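Local coordinates for protein pyocin S8 (Pseudomonas aeruginosa, PDB 6W0V) that probably cleaves DNA through this nuclease domain of the bacteriocin, which belongs to the H-N-H class and is here held by its cognate immunity protein, at residues A[23-28]-A[113-118]; A[78-83]-A[92-97]; A[51-56]-A[72-77]. The protein carries 1 engineered substitution. One frame throughout, in Å; residues are numbered along the deposited sequence.

Interaction 1. Residues A[23-28]-A[113-118]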
ATOM      1  N   GLN A  23       7.920   4.175  12.908  1.00 32.62           N
ATOM      2  CA  GLN A  23       8.820   4.598  14.006  1.00 35.14           C
ATOM      3  C   GLN A  23      10.250   4.183  13.688  1.00 35.59           C
ATOM      4  O   GLN A  23      10.421   3.096  13.116  1.00 34.28           O
ATOM      5  CB  GLN A  23       8.387   3.962  15.320  1.00 36.73           C
ATOM      6  CG  GLN A  23       7.078   4.523  15.848  1.00 39.75           C
ATOM      7  CD  GLN A  23       6.117   3.414  16.195  1.00 40.26           C
ATOM      8  OE1 GLN A  23       5.289   3.015  15.382  1.00 41.51           O
ATOM      9  NE2 GLN A  23       6.248   2.885  17.400  1.00 39.26           N
ATOM     10  N   GLY A  24      11.204   5.030  14.082  1.00 36.74           N
ATOM     11  CA  GLY A  24      12.656   4.781  14.030  1.00 38.49           C
ATOM     12  C   GLY A  24      13.076   4.080  12.753  1.00 37.06           C
ATOM     13  O   GLY A  24      12.851   4.635  11.662  1.00 40.37           O
ATOM     14  N   ASP A  25      13.638   2.879  12.884  1.00 33.66           N
ATOM     15  CA  ASP A  25      14.275   2.140  11.764  1.00 34.83           C
ATOM     16  C   ASP A  25      13.240   1.283  11.031  1.00 29.87           C
ATOM     17  O   ASP A  25      13.650   0.490  10.184  1.00 30.27           O
ATOM     18  CB  ASP A  25      15.432   1.272  12.263  1.00 38.48           C
ATOM     19  CG  ASP A  25      15.032   0.268  13.331  1.00 43.61           C
ATOM     20  OD1 ASP A  25      15.880  -0.579  13.678  1.00 49.34           O
ATOM     21  OD2 ASP A  25      13.885   0.354  13.819  1.00 47.53           O
ATOM     22  N   GLY A  26      11.946   1.434  11.324  1.00 27.10           N
ATOM     23  CA  GLY A  26      10.910   0.611  10.679  1.00 27.22           C
ATOM     24  C   GLY A  26      10.932  -0.785  11.255  1.00 24.88           C
ATOM     25  O   GLY A  26      11.371  -0.946  12.406  1.00 27.89           O
ATOM     26  N   VAL A  27      10.465  -1.768  10.502  1.00 23.07           N
ATOM     27  CA  VAL A  27      10.313  -3.138  11.053  1.00 21.94           C
ATOM     28  C   VAL A  27      11.080  -4.087  10.160  1.00 21.47           C
ATOM     29  O   VAL A  27      11.151  -3.899   8.951  1.00 20.59           O
ATOM     30  CB  VAL A  27       8.841  -3.550  11.204  1.00 21.86           C
ATOM     31  CG1 VAL A  27       8.162  -2.684  12.248  1.00 23.09           C
ATOM     32  CG2 VAL A  27       8.089  -3.507   9.883  1.00 21.25           C
ATOM     33  N   PRO A  28      11.618  -5.166  10.746  1.00 21.53           N
ATOM     34  CA  PRO A  28      12.318  -6.157   9.954  1.00 21.04           C
ATOM     35  C   PRO A  28      11.303  -6.925   9.106  1.00 18.80           C
ATOM     36  O   PRO A  28      10.093  -6.802   9.285  1.00 20.79           O
ATOM     37  CB  PRO A  28      12.974  -7.047  11.008  1.00 23.19           C
ATOM     38  CG  PRO A  28      12.015  -6.970  12.178  1.00 25.27           C
ATOM     39  CD  PRO A  28      11.512  -5.541  12.167  1.00 24.32           C
ATOM     40  N   ASN A 113      18.840  -6.930   5.328  1.00 17.18           N
ATOM     41  CA  ASN A 113      19.190  -5.525   5.023  1.00 18.18           C
ATOM     42  C   ASN A 113      17.917  -4.713   4.781  1.00 17.29           C
ATOM     43  O   ASN A 113      18.028  -3.535   4.411  1.00 19.04           O
ATOM     44  CB  ASN A 113      20.110  -5.423   3.813  1.00 19.19           C
ATOM     45  CG  ASN A 113      20.698  -4.039   3.684  1.00 20.75           C
ATOM     46  OD1 ASN A 113      21.009  -3.402   4.688  1.00 21.72           O
ATOM     47  ND2 ASN A 113      20.822  -3.562   2.458  1.00 20.97           N
ATOM     48  N   LEU A 114      16.751  -5.326   4.961  1.00 16.34           N
ATOM     49  CA  LEU A 114      15.482  -4.649   4.621  1.00 15.82           C
ATOM     50  C   LEU A 114      14.729  -4.314   5.893  1.00 16.27           C
ATOM     51  O   LEU A 114      14.669  -5.133   6.809  1.00 18.41           O
ATOM     52  CB  LEU A 114      14.634  -5.538   3.723  1.00 15.43           C
ATOM     53  CG  LEU A 114      15.355  -6.041   2.479  1.00 16.00           C
ATOM     54  CD1 LEU A 114      14.424  -6.918   1.669  1.00 16.30           C
ATOM     55  CD2 LEU A 114      15.887  -4.887   1.642  1.00 15.97           C
ATOM     56  N   ARG A 115      14.127  -3.141   5.871  1.00 16.63           N
ATOM     57  CA  ARG A 115      13.161  -2.726   6.898  1.00 17.97           C
ATOM     58  C   ARG A 115      11.952  -2.214   6.157  1.00 17.85           C
ATOM     59  O   ARG A 115      12.130  -1.529   5.159  1.00 18.40           O
ATOM     60  CB  ARG A 115      13.720  -1.593   7.749  1.00 21.10           C
ATOM     61  CG  ARG A 115      15.007  -1.960   8.451  1.00 24.43           C
ATOM     62  CD  ARG A 115      14.770  -3.128   9.348  1.00 28.80           C
ATOM     63  NE  ARG A 115      14.101  -2.773  10.584  1.00 33.03           N
ATOM     64  CZ  ARG A 115      14.322  -3.424  11.718  1.00 35.51           C
ATOM     65  NH1 ARG A 115      13.677  -3.099  12.823  1.00 35.80           N
ATOM     66  NH2 ARG A 115      15.202  -4.407  11.743  1.00 38.96           N
ATOM     67  N   VAL A 116      10.771  -2.501   6.656  1.00 17.87           N
ATOM     68  CA  VAL A 116       9.585  -1.830   6.085  1.00 16.99           C
ATOM     69  C   VAL A 116       9.351  -0.565   6.898  1.00 16.67           C
ATOM     70  O   VAL A 116       9.432  -0.602   8.128  1.00 17.87           O
ATOM     71  CB  VAL A 116       8.386  -2.768   6.012  1.00 16.98           C
ATOM     72  CG1 VAL A 116       7.168  -2.025   5.491  1.00 17.50           C
ATOM     73  CG2 VAL A 116       8.723  -3.952   5.134  1.00 17.48           C
ATOM     74  N   MET A 117       9.152   0.527   6.183  1.00 17.49           N
ATOM     75  CA  MET A 117       9.018   1.863   6.778  1.00 18.50           C
ATOM     76  C   MET A 117       7.849   2.544   6.101  1.00 17.30           C
ATOM     77  O   MET A 117       7.598   2.286   4.928  1.00 17.66           O
ATOM     78  CB  MET A 117      10.267   2.696   6.518  1.00 20.14           C
ATOM     79  CG  MET A 117      11.495   2.084   7.095  1.00 22.41           C
ATOM     80  SD  MET A 117      12.818   3.232   6.846  1.00 25.45           S
ATOM     81  CE  MET A 117      13.956   2.683   8.113  1.00 29.81           C
ATOM     82  N   THR A 118       7.191   3.427   6.816  1.00 16.90           N
ATOM     83  CA  THR A 118       6.289   4.380   6.159  1.00 18.59           C
ATOM     84  C   THR A 118       7.158   5.383   5.423  1.00 18.65           C
ATOM     85  O   THR A 118       8.314   5.589   5.785  1.00 19.11           O
ATOM     86  CB  THR A 118       5.408   5.063   7.191  1.00 20.30           C
ATOM     87  OG1 THR A 118       6.299   5.787   8.040  1.00 20.72           O
ATOM     88  CG2 THR A 118       4.572   4.061   7.953  1.00 21.12           C
TER
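Val27 and Val116 meet as an antiparallel hydrogen-bonded pair: Val27 N reaches Val116 O at 2.8 Å and Val116 N returns to Val27 O at 2.7 Å. Arg115 CA-H also leans on Val27 O, adding a second, weaker partner. On the buried face, Val27 CG2 packs 4.0 Å from Val116 CB, and Val116 continues inward to Phe52 and Trp53 of helix 45-57. Packing stays close beside this pair, where Gly26 CA lies 3.2 Å from Val116 O and leaves no space for a side chain; Met117 CE presses to 3.0 Å from Asp25 O.

In contrast to the buried valines, Asp25 in the turn is exposed to solvent and Arg115 only partly buried, and the polar contacts between them are longer. Bends at chi2 and chi3 (-60° and -77°) fold Arg115 back over the turn. Pro28 N sits over the centre of one guanidinium face, with Pro28 CD close by, while Asp25 OD1 hangs over the rim of the opposite one. Asp25 OD1, 3.5 Å from Arg115 NH1, contributes charge attraction alone, since the oxygen is well out of the guanidinium plane. The straight bond here is Arg115 NH1 to Gly26 O (3.2 Å), in the guanidinium plane but above that of the carbonyl; the bond from NE to Asp25 O is weak.

A type II' turn, closed by Gly26 N to Gln23 O, thus delivers a short edge strand to strand 114-117, whose other neighbour is strand 95-98. Strands 95-98 and 114-117, followed by helix 119-122, form the beta-beta-alpha core characteristic of H-N-H nucleases.

Interaction 2. Residues A[78-83]-A[92-97]. Engineered in segment 92-97: Ala95 (natural residue Glu).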
ATOM      1  N   LEU A  78       1.599  -5.310  -5.218  1.00 13.49           N
ATOM      2  CA  LEU A  78       1.648  -3.843  -5.080  1.00 12.78           C
ATOM      3  C   LEU A  78       1.823  -3.479  -3.617  1.00 12.07           C
ATOM      4  O   LEU A  78       1.172  -4.077  -2.749  1.00 12.47           O
ATOM      5  CB  LEU A  78       0.359  -3.233  -5.612  1.00 13.73           C
ATOM      6  CG  LEU A  78      -0.013  -3.680  -7.014  1.00 14.63           C
ATOM      7  CD1 LEU A  78      -1.338  -3.065  -7.413  1.00 15.57           C
ATOM      8  CD2 LEU A  78       1.072  -3.317  -8.010  1.00 15.73           C
ATOM      9  N   SER A  79       2.711  -2.531  -3.371  1.00 12.48           N
ATOM     10  CA  SER A  79       3.015  -2.033  -2.019  1.00 13.17           C
ATOM     11  C   SER A  79       1.733  -1.480  -1.440  1.00 12.49           C
ATOM     12  O   SER A  79       1.053  -0.704  -2.090  1.00 13.51           O
ATOM     13  CB  SER A  79       4.066  -1.003  -2.050  1.00 13.79           C
ATOM     14  OG  SER A  79       5.199  -1.517  -2.718  1.00 14.23           O
ATOM     15  N   PRO A  80       1.381  -1.890  -0.220  1.00 12.68           N
ATOM     16  CA  PRO A  80       0.209  -1.328   0.425  1.00 12.80           C
ATOM     17  C   PRO A  80       0.450   0.152   0.715  1.00 13.00           C
ATOM     18  O   PRO A  80       1.532   0.588   1.037  1.00 13.99           O
ATOM     19  CB  PRO A  80       0.037  -2.133   1.705  1.00 14.11           C
ATOM     20  CG  PRO A  80       1.413  -2.682   1.985  1.00 14.14           C
ATOM     21  CD  PRO A  80       2.071  -2.856   0.634  1.00 13.74           C
ATOM     22  N   PHE A  81      -0.613   0.922   0.601  1.00 13.16           N
ATOM     23  CA  PHE A  81      -0.616   2.314   1.058  1.00 13.59           C
ATOM     24  C   PHE A  81      -0.494   2.322   2.564  1.00 13.13           C
ATOM     25  O   PHE A  81      -1.098   1.473   3.243  1.00 14.65           O
ATOM     26  CB  PHE A  81      -1.924   2.973   0.666  1.00 13.65           C
ATOM     27  CG  PHE A  81      -1.972   3.343  -0.781  1.00 13.69           C
ATOM     28  CD1 PHE A  81      -2.249   2.394  -1.744  1.00 14.04           C
ATOM     29  CD2 PHE A  81      -1.690   4.637  -1.179  1.00 15.29           C
ATOM     30  CE1 PHE A  81      -2.273   2.742  -3.083  1.00 15.10           C
ATOM     31  CE2 PHE A  81      -1.714   4.980  -2.519  1.00 15.37           C
ATOM     32  CZ  PHE A  81      -1.997   4.029  -3.467  1.00 14.83           C
ATOM     33  N   THR A  82       0.239   3.296   3.062  1.00 14.29           N
ATOM     34  CA  THR A  82       0.280   3.581   4.502  1.00 15.51           C
ATOM     35  C   THR A  82      -0.924   4.439   4.806  1.00 14.25           C
ATOM     36  O   THR A  82      -1.509   5.044   3.904  1.00 13.84           O
ATOM     37  CB  THR A  82       1.550   4.319   4.918  1.00 16.65           C
ATOM     38  OG1 THR A  82       1.503   5.655   4.439  1.00 15.64           O
ATOM     39  CG2 THR A  82       2.790   3.659   4.374  1.00 16.29           C
ATOM     40  N   PRO A  83      -1.276   4.563   6.092  1.00 15.82           N
ATOM     41  CA  PRO A  83      -2.216   5.597   6.485  1.00 16.09           C
ATOM     42  C   PRO A  83      -1.665   6.921   5.961  1.00 15.07           C
ATOM     43  O   PRO A  83      -0.462   7.114   5.869  1.00 16.18           O
ATOM     44  CB  PRO A  83      -2.245   5.531   8.009  1.00 18.51           C
ATOM     45  CG  PRO A  83      -1.814   4.116   8.305  1.00 18.66           C
ATOM     46  CD  PRO A  83      -0.800   3.769   7.232  1.00 16.98           C
ATOM     47  N   ASP A  92       3.525   7.188  -0.674  1.00 15.26           N
ATOM     48  CA  ASP A  92       2.316   6.838   0.105  1.00 14.84           C
ATOM     49  C   ASP A  92       2.244   5.340   0.372  1.00 15.64           C
ATOM     50  O   ASP A  92       1.272   4.898   0.989  1.00 16.19           O
ATOM     51  CB  ASP A  92       1.072   7.295  -0.649  1.00 16.41           C
ATOM     52  CG  ASP A  92       1.060   6.876  -2.105  1.00 18.40           C
ATOM     53  OD1 ASP A  92       1.831   5.969  -2.457  1.00 17.68           O
ATOM     54  OD2 ASP A  92       0.290   7.471  -2.872  1.00 21.54           O
ATOM     55  N   LYS A  93       3.251   4.587  -0.056  1.00 15.25           N
ATOM     56  CA  LYS A  93       3.285   3.121   0.097  1.00 16.44           C
ATOM     57  C   LYS A  93       4.261   2.778   1.205  1.00 14.67           C
ATOM     58  O   LYS A  93       5.251   3.509   1.382  1.00 15.50           O
ATOM     59  CB  LYS A  93       3.835   2.418  -1.138  1.00 19.10           C
ATOM     60  CG  LYS A  93       3.273   2.873  -2.460  1.00 19.31           C
ATOM     61  CD  LYS A  93       1.790   2.701  -2.492  1.00 18.78           C
ATOM     62  CE  LYS A  93       1.260   2.866  -3.894  1.00 19.99           C
ATOM     63  NZ  LYS A  93       1.633   4.183  -4.461  1.00 20.03           N
ATOM     64  N   TYR A  94       4.028   1.665   1.868  1.00 14.99           N
ATOM     65  CA  TYR A  94       5.063   1.055   2.722  1.00 14.51           C
ATOM     66  C   TYR A  94       6.303   0.863   1.870  1.00 15.93           C
ATOM     67  O   TYR A  94       6.211   0.329   0.768  1.00 15.93           O
ATOM     68  CB  TYR A  94       4.562  -0.240   3.330  1.00 15.64           C
ATOM     69  CG  TYR A  94       3.665   0.045   4.491  1.00 16.17           C
ATOM     70  CD1 TYR A  94       4.191   0.496   5.685  1.00 16.18           C
ATOM     71  CD2 TYR A  94       2.293  -0.040   4.359  1.00 16.08           C
ATOM     72  CE1 TYR A  94       3.378   0.788   6.759  1.00 16.84           C
ATOM     73  CE2 TYR A  94       1.466   0.241   5.425  1.00 16.73           C
ATOM     74  CZ  TYR A  94       2.009   0.659   6.623  1.00 17.51           C
ATOM     75  OH  TYR A  94       1.211   0.945   7.680  1.00 19.33           O
ATOM     76  N   ALA A  95       7.404   1.391   2.370  1.00 16.14           N
ATOM     77  CA  ALA A  95       8.701   1.352   1.681  1.00 16.39           C
ATOM     78  C   ALA A  95       9.469   0.164   2.235  1.00 16.08           C
ATOM     79  O   ALA A  95       9.415  -0.083   3.438  1.00 17.19           O
ATOM     80  CB  ALA A  95       9.431   2.642   1.886  1.00 19.33           C
ATOM     81  N   ILE A  96      10.095  -0.589   1.351  1.00 14.69           N
ATOM     82  CA  ILE A  96      11.106  -1.580   1.778  1.00 14.84           C
ATOM     83  C   ILE A  96      12.440  -0.857   1.707  1.00 16.40           C
ATOM     84  O   ILE A  96      12.850  -0.515   0.600  1.00 19.28           O
ATOM     85  CB  ILE A  96      11.050  -2.824   0.893  1.00 15.76           C
ATOM     86  CG1 ILE A  96       9.658  -3.452   0.902  1.00 16.30           C
ATOM     87  CG2 ILE A  96      12.127  -3.797   1.324  1.00 17.21           C
ATOM     88  CD1 ILE A  96       9.459  -4.485  -0.166  1.00 17.28           C
ATOM     89  N   HIS A  97      13.012  -0.566   2.865  1.00 16.21           N
ATOM     90  CA  HIS A  97      14.223   0.267   3.004  1.00 17.87           C
ATOM     91  C   HIS A  97      15.427  -0.656   3.089  1.00 17.41           C
ATOM     92  O   HIS A  97      15.367  -1.647   3.819  1.00 16.93           O
ATOM     93  CB  HIS A  97      14.125   1.150   4.240  1.00 20.71           C
ATOM     94  CG  HIS A  97      15.379   1.900   4.494  1.00 21.94           C
ATOM     95  ND1 HIS A  97      15.852   2.844   3.604  1.00 23.01           N
ATOM     96  CD2 HIS A  97      16.258   1.844   5.515  1.00 23.72           C
ATOM     97  CE1 HIS A  97      16.970   3.352   4.080  1.00 23.43           C
ATOM     98  NE2 HIS A  97      17.240   2.752   5.245  1.00 25.86           N
TER
HETATM   99  O   HOH W   1       7.173  -1.507  -0.966  1.00 15.50           O
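Lys93 runs alongside Ser79 and Phe81, touching them in turn. Its CB rests 3.5 Å from Ser79 CB, CG remains beside the same carbon, and CD reaches Ser79 O at 3.5 Å. CE then passes over the Phe81 face, 3.8 Å from the ring centroid, in a CH-pi contact. A final bend (chi4 -57°) brings NZ to an off-centre cation-pi position and to Asp92 OD1 at 2.7 Å, on the syn side of the carboxylate. Asp31 of the immunity protein is a second anionic partner of NZ, and Phe51 of that chain stacks on Phe81. These residues lie at the immunity-protein interface, on the approach to strand 95-98, the first strand of the H-N-H core; that strand begins with the engineered Ala95, a glutamate in the natural sequence. A single backbone bridge joins Phe81 and Lys93: Tyr94 N donates to Pro80 O (2.8 Å) and Thr82 N to Asp92 O (2.8 Å). Thr82 CG2 stands 3.5 Å above the centroid of the Tyr94 ring, only 3° off its normal, while Pro80 CG crosses near CD2. A water donates to both Ser79 OG and Tyr94 O; the serine hydroxyl also bonds Glu27 of the immunity protein.

Interaction 3. Residues A[51-56]-A[72-77]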
ATOM      1  N   GLN A  51       6.984  -9.999  -5.041  1.00 12.62           N
ATOM      2  CA  GLN A  51       6.891 -11.321  -4.403  1.00 13.02           C
ATOM      3  C   GLN A  51       6.806 -11.113  -2.899  1.00 12.63           C
ATOM      4  O   GLN A  51       6.150 -11.888  -2.227  1.00 14.14           O
ATOM      5  CB  GLN A  51       8.080 -12.168  -4.809  1.00 13.56           C
ATOM      6  CG  GLN A  51       8.045 -12.491  -6.288  1.00 14.30           C
ATOM      7  CD  GLN A  51       9.007 -13.596  -6.613  1.00 15.62           C
ATOM      8  OE1 GLN A  51       9.169 -14.529  -5.833  1.00 16.83           O
ATOM      9  NE2 GLN A  51       9.666 -13.464  -7.754  1.00 16.84           N
ATOM     10  N   PHE A  52       7.470 -10.080  -2.410  1.00 12.89           N
ATOM     11  CA  PHE A  52       7.453  -9.704  -0.986  1.00 13.03           C
ATOM     12  C   PHE A  52       6.004  -9.461  -0.574  1.00 13.72           C
ATOM     13  O   PHE A  52       5.476 -10.105   0.341  1.00 14.35           O
ATOM     14  CB  PHE A  52       8.336  -8.477  -0.821  1.00 14.27           C
ATOM     15  CG  PHE A  52       8.383  -7.929   0.566  1.00 15.17           C
ATOM     16  CD1 PHE A  52       7.344  -7.161   1.058  1.00 14.35           C
ATOM     17  CD2 PHE A  52       9.478  -8.180   1.369  1.00 17.44           C
ATOM     18  CE1 PHE A  52       7.414  -6.641   2.333  1.00 16.85           C
ATOM     19  CE2 PHE A  52       9.551  -7.657   2.641  1.00 18.19           C
ATOM     20  CZ  PHE A  52       8.515  -6.894   3.122  1.00 17.07           C
ATOM     21  N   TRP A  53       5.361  -8.553  -1.277  1.00 13.16           N
ATOM     22  CA  TRP A  53       3.994  -8.167  -0.875  1.00 12.44           C
ATOM     23  C   TRP A  53       3.030  -9.300  -1.170  1.00 12.88           C
ATOM     24  O   TRP A  53       2.094  -9.457  -0.398  1.00 14.18           O
ATOM     25  CB  TRP A  53       3.586  -6.874  -1.546  1.00 13.07           C
ATOM     26  CG  TRP A  53       4.335  -5.738  -0.945  1.00 12.94           C
ATOM     27  CD1 TRP A  53       5.213  -4.919  -1.575  1.00 12.65           C
ATOM     28  CD2 TRP A  53       4.338  -5.350   0.435  1.00 12.82           C
ATOM     29  NE1 TRP A  53       5.724  -4.015  -0.695  1.00 13.26           N
ATOM     30  CE2 TRP A  53       5.205  -4.251   0.547  1.00 13.29           C
ATOM     31  CE3 TRP A  53       3.660  -5.784   1.574  1.00 14.24           C
ATOM     32  CZ2 TRP A  53       5.409  -3.583   1.750  1.00 14.36           C
ATOM     33  CZ3 TRP A  53       3.871  -5.132   2.764  1.00 14.65           C
ATOM     34  CH2 TRP A  53       4.738  -4.049   2.851  1.00 15.11           C
ATOM     35  N   VAL A  54       3.257 -10.058  -2.231  1.00 12.52           N
ATOM     36  CA  VAL A  54       2.429 -11.257  -2.505  1.00 13.50           C
ATOM     37  C   VAL A  54       2.558 -12.201  -1.319  1.00 13.76           C
ATOM     38  O   VAL A  54       1.560 -12.740  -0.873  1.00 16.04           O
ATOM     39  CB  VAL A  54       2.823 -11.933  -3.821  1.00 14.64           C
ATOM     40  CG1 VAL A  54       2.265 -13.337  -3.933  1.00 15.27           C
ATOM     41  CG2 VAL A  54       2.400 -11.081  -4.998  1.00 14.81           C
ATOM     42  N   ALA A  55       3.768 -12.400  -0.823  1.00 14.38           N
ATOM     43  CA  ALA A  55       4.008 -13.315   0.304  1.00 15.44           C
ATOM     44  C   ALA A  55       3.273 -12.775   1.526  1.00 15.07           C
ATOM     45  O   ALA A  55       2.683 -13.563   2.250  1.00 16.66           O
ATOM     46  CB  ALA A  55       5.482 -13.452   0.539  1.00 15.90           C
ATOM     47  N   VAL A  56       3.327 -11.462   1.736  1.00 14.48           N
ATOM     48  CA  VAL A  56       2.645 -10.828   2.892  1.00 14.93           C
ATOM     49  C   VAL A  56       1.155 -11.112   2.738  1.00 15.22           C
ATOM     50  O   VAL A  56       0.541 -11.586   3.703  1.00 16.85           O
ATOM     51  CB  VAL A  56       2.933  -9.324   2.974  1.00 15.31           C
ATOM     52  CG1 VAL A  56       2.055  -8.657   4.016  1.00 16.53           C
ATOM     53  CG2 VAL A  56       4.395  -9.051   3.261  1.00 15.41           C
ATOM     54  N   LYS A  72      -5.695  -6.644  -1.584  1.00 15.41           N
ATOM     55  CA  LYS A  72      -5.908  -6.923  -3.015  1.00 15.13           C
ATOM     56  C   LYS A  72      -4.661  -6.498  -3.776  1.00 15.30           C
ATOM     57  O   LYS A  72      -4.155  -7.283  -4.579  1.00 15.22           O
ATOM     58  CB  LYS A  72      -7.100  -6.144  -3.558  1.00 16.76           C
ATOM     59  CG  LYS A  72      -7.337  -6.349  -5.044  1.00 20.73           C
ATOM     60  CD  LYS A  72      -7.800  -7.734  -5.373  1.00 22.91           C
ATOM     61  CE  LYS A  72      -8.006  -7.941  -6.856  1.00 26.86           C
ATOM     62  NZ  LYS A  72      -8.499  -9.307  -7.150  1.00 29.77           N
ATOM     63  N   GLY A  73      -4.192  -5.288  -3.511  1.00 14.07           N
ATOM     64  CA  GLY A  73      -2.990  -4.775  -4.185  1.00 13.07           C
ATOM     65  C   GLY A  73      -1.820  -5.673  -3.889  1.00 13.52           C
ATOM     66  O   GLY A  73      -1.063  -5.985  -4.814  1.00 13.73           O
ATOM     67  N   MET A  74      -1.683  -6.075  -2.635  1.00 12.45           N
ATOM     68  CA  MET A  74      -0.541  -6.922  -2.228  1.00 13.26           C
ATOM     69  C   MET A  74      -0.601  -8.254  -2.960  1.00 13.33           C
ATOM     70  O   MET A  74       0.437  -8.757  -3.329  1.00 14.34           O
ATOM     71  CB  MET A  74      -0.537  -7.137  -0.724  1.00 14.68           C
ATOM     72  CG  MET A  74      -0.114  -5.910  -0.000  1.00 16.47           C
ATOM     73  SD  MET A  74       0.495  -6.247   1.673  1.00 23.47           S
ATOM     74  CE  MET A  74      -0.491  -7.666   2.151  1.00 25.75           C
ATOM     75  N   ARG A  75      -1.774  -8.805  -3.214  1.00 14.24           N
ATOM     76  CA  ARG A  75      -1.881 -10.076  -3.962  1.00 14.42           C
ATOM     77  C   ARG A  75      -1.385  -9.866  -5.393  1.00 14.27           C
ATOM     78  O   ARG A  75      -0.981 -10.853  -6.017  1.00 15.59           O
ATOM     79  CB  ARG A  75      -3.310 -10.602  -3.919  1.00 15.24           C
ATOM     80  CG  ARG A  75      -3.663 -11.175  -2.560  1.00 16.63           C
ATOM     81  CD  ARG A  75      -4.967 -11.936  -2.606  1.00 18.28           C
ATOM     82  NE  ARG A  75      -6.120 -11.094  -2.902  1.00 19.13           N
ATOM     83  CZ  ARG A  75      -6.774 -10.357  -2.010  1.00 20.04           C
ATOM     84  NH1 ARG A  75      -7.828  -9.658  -2.392  1.00 21.30           N
ATOM     85  NH2 ARG A  75      -6.385 -10.317  -0.747  1.00 21.19           N
ATOM     86  N   ASP A  76      -1.390  -8.623  -5.864  1.00 14.66           N
ATOM     87  CA  ASP A  76      -0.866  -8.233  -7.197  1.00 15.51           C
ATOM     88  C   ASP A  76       0.593  -7.820  -7.068  1.00 13.96           C
ATOM     89  O   ASP A  76       1.162  -7.406  -8.084  1.00 16.56           O
ATOM     90  CB  ASP A  76      -1.640  -7.057  -7.789  1.00 17.20           C
ATOM     91  CG  ASP A  76      -3.057  -7.388  -8.185  1.00 19.56           C
ATOM     92  OD1 ASP A  76      -3.342  -8.582  -8.381  1.00 21.63           O
ATOM     93  OD2 ASP A  76      -3.855  -6.436  -8.276  1.00 25.04           O
ATOM     94  N   GLY A  77       1.145  -7.899  -5.862  1.00 12.65           N
ATOM     95  CA  GLY A  77       2.543  -7.530  -5.591  1.00 12.79           C
ATOM     96  C   GLY A  77       2.697  -6.039  -5.410  1.00 13.37           C
ATOM     97  O   GLY A  77       3.814  -5.553  -5.430  1.00 13.52           O
TER
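The Trp53 indole is met by Met74 SD obliquely, 61° off the normal of its six-membered ring, and by Gly77 O at its edge, near the ring plane. One indole face carries Phe52 CD1 over its centre; the phenyl group turns its edge to the indole, with Trp53 CG in the phenyl plane. The Met-aromatic contact is close, Met74 SD lying 3.2 Å from Trp53 CE3. Beyond the sulfur the methionine chain bends at chi3, an unusual -32°, which turns CE toward the next helical turn of the partner. There Met74 CE meets Val56 CG1 at 3.3 Å, tighter than normal van der Waals contact. Thus the methionine fills the groove between Trp53 and Val56.

At the neighbouring position of the same helix, Val54 CG2 fits against the end of helix 68-75, 3.5 Å from both Arg75 O and Gly77 N. Met74 O accepts the N-H of Gly77 (2.8 Å to Gly77 N) where the helix ends. Val54 CA lies 3.3 Å from Met74 O in a CA-H...O contact. The carbonyl of Gly77 is also bonded by Arg49, and Asp76, facing away from helix 45-57, bonds Ser23 of the immunity protein. Gly77, with positive phi (82°), closes a Schellman motif, and the arrangement is that of a capped helix C-terminus packed on the side of a neighbouring helix through apolar side chains.

How the interactions relate
Interactions 1 and 2 reach the same sheet, where Met117 O probably accepts a bond from the N of engineered Ala95. Interaction 3 holds two helices, and leads directly into interaction 2 as the chain leaves helix 68-75, with Pro80 packed against Trp53 and Ile96 against Phe52. The chemistry changes with place. Interaction 2 is buried and mixes backbone bonds with ring and charge contacts; interaction 1 joins buried strand pairing to a more exposed turn whose carbonyls bind a partly exposed arginine; interaction 3, partly buried, relies on apolar and sulfur contacts. Interactions 2 and 3 both reach the immunity protein, whereas interaction 1 does not. Both are nested within the loop that interaction 1 closes.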